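Local coordinates for protein phosphoacetylglucosamine mutase (Aspergillus lentulus, PDB 5O9X) that interconverts N-acetylglucosamine 6-phosphate and N-acetylglucosamine 1-phosphate, as a phosphohexomutase, and here holds glucose 1,6-bisphosphate in its ligand pocket, at residues E193-A198 with D427-M432; I387-N392 with Q415-L420. The protein carries 1 engineered substitution. All blocks are in the same frame, centred on the assembly; numbering follows the deposited sequence.

How the contacts relate
Two buried contacts, their centres about 13 Å apart, illustrate how one pair of consecutive helices can serve two partners. In contact 2 the helix 405-420 packs on strand 385-389, the edge strand of the domain III sheet; in contact 1 the following helix, 428-442, meets helix 188-202 of domain II. The end of helix 405-420 and the start of helix 428-442 are joined directly, Leu420 O lying 2.8 Å from Ser430 OG, a probable hydrogen bond. Helix 188-202 also reaches both: Ala198 CB sits 3.5 Å from Leu420 CA. Contact 1 lies away from the ligand, the side chain of Asp427 being about 12 Å from the bound glucose 1,6-bisphosphate.

Contact 1. Residues E193-A198 with D427-M432; sequences EKLAAA and DAISDM
Leu195 makes the whole approach from residues 193-198, laying one methyl, CD2, against the first turn of the helix that begins after Asp427. The closest CA pair of the two segments is Leu195 CA and Ser430 CA, 6.9 Å apart. CD2 of Leu195 touches CG2 of Ile429 at 4.1 Å, the two side chains crossing at about a right angle. With CG2 anti to the backbone N and CG1 beside that N (chi1 -70°), the isoleucine rotamer leaves CG2 on the leucine's side while the ethyl arm leads away. Leu228 of helix 221-231 packs against both residues. This is helix-to-helix packing across the boundary between domains II and III of the phosphohexomutase fold, here at the very start of helix 428-442. Leu195 CD2 also rests 4.3 Å from Ser430 CB and 4.4 Å from Asp427 OD2, so the leucine borders the helix cap. Asp427 is the N-cap: its OD1 receives two weak bonds, from Ile429 N at 3.1 Å, well bent at 128°, and from Ser430 N at 3.3 Å, nearly straight at 173°. Its other oxygen, OD2, is held by the hydroxyl of Tyr191, a residue one turn earlier than Leu195 on helix 188-202, and by Asn422 ND2.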
ATOM      1  N   GLU A 193      10.836 -17.097  -5.629  1.00 18.04           N
ATOM      2  CA  GLU A 193      10.786 -17.981  -6.815  1.00 22.36           C
ATOM      3  C   GLU A 193       9.711 -17.502  -7.805  1.00 21.71           C
ATOM      4  O   GLU A 193       9.923 -17.462  -9.048  1.00 19.45           O
ATOM      5  CB  GLU A 193      10.485 -19.415  -6.336  1.00 21.55           C
ATOM      6  CG  GLU A 193      11.724 -19.998  -5.710  1.00 24.23           C
ATOM      7  CD  GLU A 193      11.523 -21.409  -5.151  1.00 29.12           C
ATOM      8  OE1 GLU A 193      10.355 -21.817  -4.950  1.00 30.92           O
ATOM      9  OE2 GLU A 193      12.557 -22.098  -4.942  1.00 28.06           O
ATOM     10  N   LYS A 194       8.549 -17.151  -7.267  1.00 22.77           N
ATOM     11  CA  LYS A 194       7.439 -16.684  -8.130  1.00 21.14           C
ATOM     12  C   LYS A 194       7.766 -15.370  -8.811  1.00 21.56           C
ATOM     13  O   LYS A 194       7.560 -15.227 -10.043  1.00 19.96           O
ATOM     14  CB  LYS A 194       6.155 -16.524  -7.325  1.00 23.97           C
ATOM     15  CG  LYS A 194       4.895 -16.303  -8.197  1.00 27.27           C
ATOM     16  CD  LYS A 194       3.753 -15.906  -7.243  1.00 30.40           C
ATOM     17  CE  LYS A 194       2.450 -15.565  -7.979  1.00 33.82           C
ATOM     18  NZ  LYS A 194       1.925 -16.776  -8.627  1.00 32.39           N
ATOM     19  N   LEU A 195       8.236 -14.392  -8.025  1.00 19.40           N
ATOM     20  CA  LEU A 195       8.652 -13.105  -8.616  1.00 19.11           C
ATOM     21  C   LEU A 195       9.744 -13.319  -9.652  1.00 19.62           C
ATOM     22  O   LEU A 195       9.646 -12.812 -10.831  1.00 20.84           O
ATOM     23  CB  LEU A 195       9.088 -12.106  -7.535  1.00 20.30           C
ATOM     24  CG  LEU A 195       8.002 -11.196  -6.967  1.00 24.84           C
ATOM     25  CD1 LEU A 195       7.100 -12.026  -6.099  1.00 27.86           C
ATOM     26  CD2 LEU A 195       8.749 -10.166  -6.083  1.00 20.30           C
ATOM     27  N   ALA A 196      10.750 -14.140  -9.294  1.00 19.91           N
ATOM     28  CA  ALA A 196      11.872 -14.331 -10.251  1.00 18.59           C
ATOM     29  C   ALA A 196      11.428 -14.982 -11.556  1.00 19.36           C
ATOM     30  O   ALA A 196      11.806 -14.521 -12.673  1.00 20.37           O
ATOM     31  CB  ALA A 196      12.980 -15.120  -9.605  1.00 18.18           C
ATOM     32  N   ALA A 197      10.588 -16.023 -11.437  1.00 20.28           N
ATOM     33  CA  ALA A 197      10.136 -16.739 -12.634  1.00 22.29           C
ATOM     34  C   ALA A 197       9.274 -15.839 -13.563  1.00 21.42           C
ATOM     35  O   ALA A 197       9.414 -15.884 -14.805  1.00 21.06           O
ATOM     36  CB  ALA A 197       9.423 -18.061 -12.269  1.00 20.08           C
ATOM     37  N   ALA A 198       8.386 -15.050 -12.945  1.00 19.69           N
ATOM     38  CA  ALA A 198       7.503 -14.124 -13.693  1.00 19.91           C
ATOM     39  C   ALA A 198       8.342 -13.030 -14.382  1.00 19.96           C
ATOM     40  O   ALA A 198       8.164 -12.756 -15.594  1.00 20.85           O
ATOM     41  CB  ALA A 198       6.449 -13.543 -12.784  1.00 17.28           C
ATOM     42  N   ASP A 427       2.354  -4.599  -4.273  1.00 23.72           N
ATOM     43  CA  ASP A 427       3.636  -5.069  -3.734  1.00 20.25           C
ATOM     44  C   ASP A 427       4.702  -4.177  -4.340  1.00 19.62           C
ATOM     45  O   ASP A 427       4.948  -4.276  -5.531  1.00 20.96           O
ATOM     46  CB  ASP A 427       3.786  -6.568  -4.103  1.00 18.25           C
ATOM     47  CG  ASP A 427       5.170  -7.118  -3.787  1.00 19.71           C
ATOM     48  OD1 ASP A 427       6.075  -6.323  -3.497  1.00 19.20           O
ATOM     49  OD2 ASP A 427       5.384  -8.340  -3.832  1.00 22.41           O
ATOM     50  N   ALA A 428       5.343  -3.312  -3.549  1.00 19.11           N
ATOM     51  CA  ALA A 428       6.360  -2.397  -4.046  1.00 20.58           C
ATOM     52  C   ALA A 428       7.531  -3.019  -4.833  1.00 20.63           C
ATOM     53  O   ALA A 428       7.969  -2.477  -5.868  1.00 19.57           O
ATOM     54  CB  ALA A 428       6.891  -1.495  -2.957  1.00 20.54           C
ATOM     55  N   ILE A 429       8.042  -4.157  -4.366  1.00 17.51           N
ATOM     56  CA  ILE A 429       9.179  -4.722  -5.058  1.00 16.99           C
ATOM     57  C   ILE A 429       8.746  -5.344  -6.382  1.00 17.91           C
ATOM     58  O   ILE A 429       9.504  -5.260  -7.350  1.00 18.68           O
ATOM     59  CB  ILE A 429       9.864  -5.758  -4.147  1.00 17.06           C
ATOM     60  CG1 ILE A 429      10.561  -4.984  -2.983  1.00 18.11           C
ATOM     61  CG2 ILE A 429      10.741  -6.737  -4.982  1.00 15.06           C
ATOM     62  CD1 ILE A 429      11.224  -5.831  -1.897  1.00 16.08           C
ATOM     63  N   SER A 430       7.551  -5.987  -6.428  1.00 16.97           N
ATOM     64  CA  SER A 430       7.006  -6.506  -7.706  1.00 19.72           C
ATOM     65  C   SER A 430       6.719  -5.323  -8.680  1.00 18.44           C
ATOM     66  O   SER A 430       7.022  -5.403  -9.867  1.00 15.01           O
ATOM     67  CB  SER A 430       5.720  -7.313  -7.327  1.00 27.71           C
ATOM     68  OG  SER A 430       4.793  -7.347  -8.375  1.00 39.07           O
ATOM     69  N   ASP A 431       6.169  -4.217  -8.153  1.00 16.81           N
ATOM     70  CA  ASP A 431       6.007  -2.954  -8.923  1.00 17.86           C
ATOM     71  C   ASP A 431       7.339  -2.408  -9.442  1.00 17.31           C
ATOM     72  O   ASP A 431       7.429  -1.933 -10.584  1.00 17.89           O
ATOM     73  CB  ASP A 431       5.315  -1.876  -8.131  1.00 18.98           C
ATOM     74  CG  ASP A 431       3.869  -2.200  -7.796  1.00 20.36           C
ATOM     75  OD1 ASP A 431       3.215  -3.067  -8.426  1.00 18.87           O
ATOM     76  OD2 ASP A 431       3.361  -1.527  -6.844  1.00 20.24           O
ATOM     77  N   MET A 432       8.373  -2.466  -8.633  1.00 16.26           N
ATOM     78  CA  MET A 432       9.706  -2.102  -9.132  1.00 16.94           C
ATOM     79  C   MET A 432      10.125  -2.999 -10.339  1.00 18.29           C
ATOM     80  O   MET A 432      10.581  -2.476 -11.365  1.00 17.19           O
ATOM     81  CB  MET A 432      10.662  -2.317  -8.017  1.00 18.93           C
ATOM     82  CG  MET A 432      12.018  -1.711  -8.120  1.00 26.27           C
ATOM     83  SD  MET A 432      13.232  -2.935  -7.518  1.00 52.70           S
ATOM     84  CE  MET A 432      13.261  -3.647  -9.229  1.00 20.40           C
TER

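Contact 2. Residues I387-N392 with Q415-L420; sequences ITFSEN and QALTDL
This is a strand-to-helix packing contact, in which the end of edge strand 385-389 lies against the last turns of helix 405-420 within domain III. A single aromatic ring, that of Phe389, carries it and meets two consecutive helix residues in different ways. Thr418 comes over one face: its CG2 stands 3.6 Å from the ring centroid, 2° off the normal, a CH-pi contact centred so well that all six ring carbons are almost equally far from the methyl. Leu417 comes instead at the edge, near the ring plane, where its CD2 is modelled 3.2 Å from Phe389 CZ, a distance short enough to be doubtful in detail. The leucine's end comes nearer to the strand than the direction of its CB suggests, with CG anti to the backbone N (chi1 -175°). The hydroxyl of Thr418 is turned back to its own helix, where OG1, lying 19° from the plane of the carbonyl, donates to Gln415 O at 2.6 Å; that oxygen also accepts from Asp419 N. With the hydroxyl so engaged, the methyl is the branch presented to the ring. Leu394 and Ile397 of helix 391-399 touch both Phe389 and Thr418, and Phe316 and Ile317 of helix 306-324 pack on Leu417. Helices laid against a mixed sheet in this manner are characteristic of the alpha/beta/alpha domains of phosphohexomutases.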
ATOM      1  N   ILE A 387      -2.073  -3.599 -10.177  1.00 18.61           N
ATOM      2  CA  ILE A 387      -2.965  -3.689 -11.335  1.00 18.57           C
ATOM      3  C   ILE A 387      -3.737  -4.947 -11.107  1.00 21.20           C
ATOM      4  O   ILE A 387      -3.169  -5.996 -10.811  1.00 24.91           O
ATOM      5  CB  ILE A 387      -2.227  -3.769 -12.680  1.00 18.83           C
ATOM      6  CG1 ILE A 387      -1.409  -2.509 -12.905  1.00 18.45           C
ATOM      7  CG2 ILE A 387      -3.276  -3.749 -13.824  1.00 18.85           C
ATOM      8  CD1 ILE A 387       0.001  -2.770 -13.284  1.00 22.36           C
ATOM      9  N   THR A 388      -5.036  -4.824 -11.213  1.00 23.31           N
ATOM     10  CA  THR A 388      -5.903  -5.991 -11.012  1.00 26.10           C
ATOM     11  C   THR A 388      -6.484  -6.415 -12.398  1.00 25.81           C
ATOM     12  O   THR A 388      -6.774  -5.588 -13.241  1.00 26.13           O
ATOM     13  CB  THR A 388      -6.942  -5.675  -9.924  1.00 27.83           C
ATOM     14  OG1 THR A 388      -7.723  -6.826  -9.733  1.00 39.52           O
ATOM     15  CG2 THR A 388      -7.842  -4.606 -10.366  1.00 24.28           C
ATOM     16  N   PHE A 389      -6.554  -7.715 -12.636  1.00 29.95           N
ATOM     17  CA  PHE A 389      -7.114  -8.269 -13.901  1.00 28.44           C
ATOM     18  C   PHE A 389      -8.343  -9.050 -13.508  1.00 28.52           C
ATOM     19  O   PHE A 389      -8.264  -9.917 -12.639  1.00 27.55           O
ATOM     20  CB  PHE A 389      -6.106  -9.200 -14.548  1.00 28.88           C
ATOM     21  CG  PHE A 389      -4.877  -8.487 -15.042  1.00 28.60           C
ATOM     22  CD1 PHE A 389      -4.832  -7.978 -16.358  1.00 30.63           C
ATOM     23  CD2 PHE A 389      -3.784  -8.299 -14.183  1.00 31.11           C
ATOM     24  CE1 PHE A 389      -3.697  -7.315 -16.827  1.00 31.11           C
ATOM     25  CE2 PHE A 389      -2.652  -7.603 -14.625  1.00 35.76           C
ATOM     26  CZ  PHE A 389      -2.613  -7.134 -15.952  1.00 28.04           C
ATOM     27  N   SER A 390      -9.455  -8.687 -14.091  1.00 28.09           N
ATOM     28  CA  SER A 390     -10.737  -9.416 -13.827  1.00 32.11           C
ATOM     29  C   SER A 390     -10.709 -10.886 -14.281  1.00 35.56           C
ATOM     30  O   SER A 390      -9.829 -11.297 -15.072  1.00 27.57           O
ATOM     31  CB  SER A 390     -11.889  -8.757 -14.541  1.00 27.80           C
ATOM     32  OG  SER A 390     -11.870  -8.978 -15.964  1.00 31.79           O
ATOM     33  N   GLU A 391     -11.666 -11.682 -13.792  1.00 32.87           N
ATOM     34  CA  GLU A 391     -11.810 -13.051 -14.300  1.00 34.44           C
ATOM     35  C   GLU A 391     -11.862 -13.186 -15.863  1.00 28.93           C
ATOM     36  O   GLU A 391     -11.091 -13.960 -16.451  1.00 29.17           O
ATOM     37  CB  GLU A 391     -12.948 -13.773 -13.570  1.00 37.72           C
ATOM     38  CG  GLU A 391     -12.602 -14.191 -12.138  1.00 48.71           C
ATOM     39  CD  GLU A 391     -11.179 -14.771 -11.970  1.00 57.94           C
ATOM     40  OE1 GLU A 391     -10.861 -15.796 -12.620  1.00 64.96           O
ATOM     41  OE2 GLU A 391     -10.359 -14.199 -11.195  1.00 53.90           O
ATOM     42  N   ASN A 392     -12.706 -12.379 -16.491  1.00 29.60           N
ATOM     43  CA  ASN A 392     -12.847 -12.316 -17.920  1.00 35.12           C
ATOM     44  C   ASN A 392     -11.575 -11.880 -18.618  1.00 35.37           C
ATOM     45  O   ASN A 392     -11.247 -12.395 -19.680  1.00 31.34           O
ATOM     46  CB  ASN A 392     -14.030 -11.434 -18.288  1.00 38.67           C
ATOM     47  CG  ASN A 392     -15.375 -12.142 -18.022  1.00 51.69           C
ATOM     48  OD1 ASN A 392     -15.421 -13.359 -17.749  1.00 51.54           O
ATOM     49  ND2 ASN A 392     -16.466 -11.393 -18.104  1.00 51.48           N
ATOM     50  N   GLN A 415       0.646 -12.256 -20.374  1.00 22.30           N
ATOM     51  CA  GLN A 415       0.415 -13.385 -19.457  1.00 22.53           C
ATOM     52  C   GLN A 415       1.442 -13.365 -18.344  1.00 22.50           C
ATOM     53  O   GLN A 415       1.094 -13.531 -17.166  1.00 24.08           O
ATOM     54  CB  GLN A 415       0.529 -14.758 -20.216  1.00 24.86           C
ATOM     55  CG  GLN A 415      -0.496 -14.961 -21.342  1.00 24.97           C
ATOM     56  CD  GLN A 415      -0.150 -16.159 -22.280  1.00 30.11           C
ATOM     57  OE1 GLN A 415       0.979 -16.690 -22.247  1.00 28.50           O
ATOM     58  NE2 GLN A 415      -1.140 -16.600 -23.083  1.00 30.91           N
ATOM     59  N   ALA A 416       2.709 -13.121 -18.708  1.00 21.34           N
ATOM     60  CA  ALA A 416       3.758 -13.061 -17.709  1.00 22.33           C
ATOM     61  C   ALA A 416       3.481 -11.880 -16.666  1.00 22.51           C
ATOM     62  O   ALA A 416       3.707 -12.024 -15.437  1.00 21.33           O
ATOM     63  CB  ALA A 416       5.115 -12.875 -18.396  1.00 21.37           C
ATOM     64  N   LEU A 417       3.024 -10.746 -17.192  1.00 20.97           N
ATOM     65  CA  LEU A 417       2.718  -9.561 -16.370  1.00 23.49           C
ATOM     66  C   LEU A 417       1.650  -9.924 -15.311  1.00 22.81           C
ATOM     67  O   LEU A 417       1.736  -9.514 -14.159  1.00 24.67           O
ATOM     68  CB  LEU A 417       2.298  -8.446 -17.351  1.00 27.57           C
ATOM     69  CG  LEU A 417       2.010  -7.021 -16.925  1.00 38.88           C
ATOM     70  CD1 LEU A 417       2.522  -6.070 -18.018  1.00 36.46           C
ATOM     71  CD2 LEU A 417       0.495  -6.998 -16.867  1.00 43.48           C
ATOM     72  N   THR A 418       0.657 -10.732 -15.680  1.00 23.89           N
ATOM     73  CA  THR A 418      -0.360 -11.100 -14.754  1.00 24.54           C
ATOM     74  C   THR A 418       0.231 -12.015 -13.686  1.00 29.81           C
ATOM     75  O   THR A 418      -0.318 -12.072 -12.594  1.00 25.19           O
ATOM     76  CB  THR A 418      -1.602 -11.833 -15.399  1.00 28.50           C
ATOM     77  OG1 THR A 418      -1.196 -13.097 -15.945  1.00 27.02           O
ATOM     78  CG2 THR A 418      -2.319 -10.975 -16.503  1.00 24.27           C
ATOM     79  N   ASP A 419       1.316 -12.746 -13.969  1.00 26.05           N
ATOM     80  CA  ASP A 419       1.947 -13.504 -12.843  1.00 27.55           C
ATOM     81  C   ASP A 419       2.945 -12.693 -12.022  1.00 26.74           C
ATOM     82  O   ASP A 419       3.297 -13.055 -10.889  1.00 26.46           O
ATOM     83  CB  ASP A 419       2.674 -14.749 -13.354  1.00 27.71           C
ATOM     84  CG  ASP A 419       1.708 -15.807 -13.785  1.00 35.55           C
ATOM     85  OD1 ASP A 419       0.668 -16.022 -13.097  1.00 35.79           O
ATOM     86  OD2 ASP A 419       1.963 -16.342 -14.851  1.00 33.46           O
ATOM     87  N   LEU A 420       3.455 -11.630 -12.627  1.00 22.63           N
ATOM     88  CA  LEU A 420       4.427 -10.772 -11.948  1.00 23.90           C
ATOM     89  C   LEU A 420       3.656  -9.845 -10.952  1.00 26.83           C
ATOM     90  O   LEU A 420       4.128  -9.626  -9.830  1.00 27.22           O
ATOM     91  CB  LEU A 420       5.239  -9.952 -12.942  1.00 21.91           C
ATOM     92  CG  LEU A 420       6.286  -8.946 -12.381  1.00 23.06           C
ATOM     93  CD1 LEU A 420       7.506  -9.690 -11.794  1.00 27.54           C
ATOM     94  CD2 LEU A 420       6.839  -7.946 -13.399  1.00 22.40           C
TER